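Local coordinates for putative branched chain amino acid ABC transporter, periplasmic amino acid-binding protein (Brucella ovis, PDB 4XFK) that probably binds branched-chain and other small amino acids in the periplasm as the solute-binding component of an ABC-type amino-acid transport system, at residues A[123-129]-A[390-396]. The protein carries 1 engineered substitution. Numbering follows the deposited sequence. Where two conformers were deposited one is given.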
loop_
_atom_site.group_PDB
_atom_site.type_symbol
_atom_site.label_atom_id
_atom_site.label_comp_id
_atom_site.label_asym_id
_atom_site.label_seq_id
_atom_site.Cartn_x
_atom_site.Cartn_y
_atom_site.Cartn_z
ATOM N N THR A 123 -1.627 -11.330 5.800
ATOM C CA THR A 123 -1.701 -12.503 4.933
ATOM C C THR A 123 -0.905 -13.668 5.528
ATOM O O THR A 123 -0.601 -14.644 4.831
ATOM C CB THR A 123 -1.186 -12.209 3.513
ATOM O OG1 THR A 123 0.118 -11.620 3.583
ATOM C CG2 THR A 123 -2.132 -11.263 2.782
ATOM N N GLY A 124 -0.574 -13.558 6.811
ATOM C CA GLY A 124 0.137 -14.602 7.532
ATOM C C GLY A 124 -0.715 -15.105 8.679
ATOM O O GLY A 124 -1.753 -15.730 8.455
ATOM N N SER A 125 -0.301 -14.814 9.910
ATOM C CA SER A 125 -0.996 -15.323 11.091
ATOM C C SER A 125 -2.452 -14.866 11.215
ATOM O O SER A 125 -3.258 -15.542 11.864
ATOM C CB SER A 125 -0.228 -14.966 12.367
ATOM O OG SER A 125 -0.217 -13.565 12.568
ATOM N N LYS A 126 -2.794 -13.738 10.589
ATOM C CA LYS A 126 -4.164 -13.224 10.632
ATOM C C LYS A 126 -4.922 -13.421 9.321
ATOM O O LYS A 126 -6.006 -12.878 9.143
ATOM C CB LYS A 126 -4.187 -11.741 11.017
ATOM C CG LYS A 126 -3.908 -11.476 12.484
ATOM C CD LYS A 126 -4.213 -10.026 12.840
ATOM C CE LYS A 126 -4.114 -9.796 14.339
ATOM N NZ LYS A 126 -2.773 -10.178 14.855
ATOM N N CYS A 127 -4.355 -14.190 8.403
ATOM C CA CYS A 127 -4.992 -14.511 7.128
ATOM C C CYS A 127 -6.354 -15.164 7.340
ATOM O O CYS A 127 -6.475 -16.062 8.180
ATOM C CB CYS A 127 -4.071 -15.463 6.354
ATOM S SG CYS A 127 -4.757 -16.201 4.876
ATOM N N HIS A 128 -7.368 -14.734 6.595
ATOM C CA HIS A 128 -8.647 -15.438 6.572
ATOM C C HIS A 128 -9.336 -15.182 5.242
ATOM O O HIS A 128 -8.924 -14.307 4.465
ATOM C CB HIS A 128 -9.546 -15.076 7.760
ATOM C CG HIS A 128 -9.942 -13.632 7.812
ATOM N ND1 HIS A 128 -11.147 -13.164 7.326
ATOM C CD2 HIS A 128 -9.288 -12.553 8.300
ATOM C CE1 HIS A 128 -11.214 -11.858 7.517
ATOM N NE2 HIS A 128 -10.098 -11.462 8.107
ATOM N N PHE A 129 -10.372 -15.964 4.976
ATOM C CA PHE A 129 -10.962 -16.016 3.648
ATOM C C PHE A 129 -11.589 -14.692 3.214
ATOM O O PHE A 129 -11.611 -14.374 2.033
ATOM C CB PHE A 129 -11.989 -17.147 3.578
ATOM C CG PHE A 129 -12.621 -17.309 2.225
ATOM C CD1 PHE A 129 -11.952 -17.955 1.197
ATOM C CD2 PHE A 129 -13.893 -16.823 1.987
ATOM C CE1 PHE A 129 -12.545 -18.105 -0.052
ATOM C CE2 PHE A 129 -14.496 -16.974 0.749
ATOM C CZ PHE A 129 -13.819 -17.610 -0.277
ATOM N N GLN A 390 3.456 -17.361 3.506
ATOM C CA GLN A 390 4.078 -17.377 4.820
ATOM C C GLN A 390 3.804 -18.683 5.543
ATOM O O GLN A 390 2.729 -19.260 5.412
ATOM C CB GLN A 390 3.590 -16.204 5.662
ATOM C CG GLN A 390 4.016 -14.847 5.147
ATOM C CD GLN A 390 3.416 -13.733 5.966
ATOM O OE1 GLN A 390 3.693 -13.604 7.158
ATOM N NE2 GLN A 390 2.574 -12.930 5.339
ATOM N N GLU A 391 4.787 -19.134 6.311
ATOM C CA GLU A 391 4.667 -20.364 7.078
ATOM C C GLU A 391 3.453 -20.328 8.002
ATOM O O GLU A 391 2.815 -21.352 8.243
ATOM C CB GLU A 391 5.949 -20.598 7.890
ATOM C CG GLU A 391 7.224 -20.564 7.048
ATOM C CD GLU A 391 8.484 -20.295 7.862
ATOM O OE1 GLU A 391 8.390 -20.168 9.102
ATOM O OE2 GLU A 391 9.575 -20.207 7.254
ATOM N N SER A 392 3.124 -19.135 8.491
ATOM C CA SER A 392 2.037 -18.953 9.447
ATOM C C SER A 392 0.655 -18.853 8.802
ATOM O O SER A 392 -0.343 -18.706 9.504
ATOM C CB SER A 392 2.282 -17.690 10.271
ATOM O OG SER A 392 2.312 -16.546 9.434
ATOM N N CYS A 393 0.598 -18.917 7.474
ATOM C CA CYS A 393 -0.669 -18.810 6.753
ATOM C C CYS A 393 -1.485 -20.096 6.764
ATOM O O CYS A 393 -1.003 -21.160 6.366
ATOM C CB CYS A 393 -0.430 -18.375 5.302
ATOM S SG CYS A 393 -1.846 -18.617 4.191
ATOM N N SER A 394 -2.728 -19.978 7.215
ATOM C CA SER A 394 -3.717 -21.032 7.078
ATOM C C SER A 394 -5.019 -20.343 6.707
ATOM O O SER A 394 -5.378 -19.331 7.304
ATOM C CB SER A 394 -3.894 -21.767 8.401
ATOM O OG SER A 394 -4.469 -20.901 9.367
ATOM N N MET A 395 -5.729 -20.858 5.717
ATOM C CA MET A 395 -7.007 -20.256 5.364
ATOM C C MET A 395 -8.073 -21.329 5.275
ATOM O O MET A 395 -7.869 -22.377 4.668
ATOM C CB MET A 395 -6.923 -19.475 4.044
ATOM C CG MET A 395 -8.192 -18.674 3.694
ATOM S SD MET A 395 -8.098 -18.072 2.011
ATOM C CE MET A 395 -6.881 -16.791 2.220
ATOM N N LYS A 396 -9.213 -21.058 5.890
ATOM C CA LYS A 396 -10.357 -21.940 5.776
ATOM C C LYS A 396 -11.106 -21.675 4.473
ATOM O O LYS A 396 -11.382 -20.521 4.120
ATOM C CB LYS A 396 -11.276 -21.758 6.981
ATOM C CG LYS A 396 -10.594 -22.082 8.298
ATOM C CD LYS A 396 -11.508 -21.833 9.489
ATOM C CE LYS A 396 -10.753 -22.048 10.793
ATOM N NZ LYS A 396 -11.632 -21.904 11.986
HETATM O O HOH W 1 1.339 -15.473 3.088
HETATM O O HOH W 2 2.164 -12.868 2.299
HETATM O O HOH W 3 2.533 -13.484 9.674
HETATM O O HOH W 4 -10.314 -18.384 7.082
#
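Cys127, Met395, Cys393 and Phe129 make the tight part of this contact between two irregular segments, 123-129 and 390-396. In the conformer given, one of two for Cys127, its SG lies 3.5 Å from the methyl CE of Met395 and 3.8 Å from Cys393 SG, so the two sulfurs touch without a disulfide. In Met395, CG anti to the backbone N (chi1 -173°) and an extended chi2 carry SD to Phe129; the bend at chi3 (-73°) turns CE to Cys127. SD sits at the rim of the ring, near its plane and 3.9 Å from Phe129 CD1, an edge-on Met-aromatic contact; Phe129 CB also rests against the carbonyl O of Lys396. A single water here accepts from both Phe129 N and Lys396 N.

At the other end, two type I turns, Gly124 to Cys127 and Gln390 to Cys393, touch lightly at Gly124, where Gln390 CD lies 3.7 Å from Gly124 CA, and are otherwise joined by water. One water accepts from Ser125 N and donates to Gln390 OE1 (2.8 Å); others join Thr123 OG1 to Gln390 NE2 and Thr123 O to Gln390 N. OG1 is also anchored by Arg133, NE2 by the carbonyl of Leu120. Ser125 and Ser392 lie on this solvent side.

The C-terminal tail after helix 382-385 thus packs on one lobe of the periplasmic binding protein fold, along the loop into strand 131-133, an outermost strand of that lobe's parallel sheet. Helix 322-331 packs on Phe129 through Ala326, Leu327 and Glu330, while His128 reaches Thr95 and Arg99 of helix 88-104.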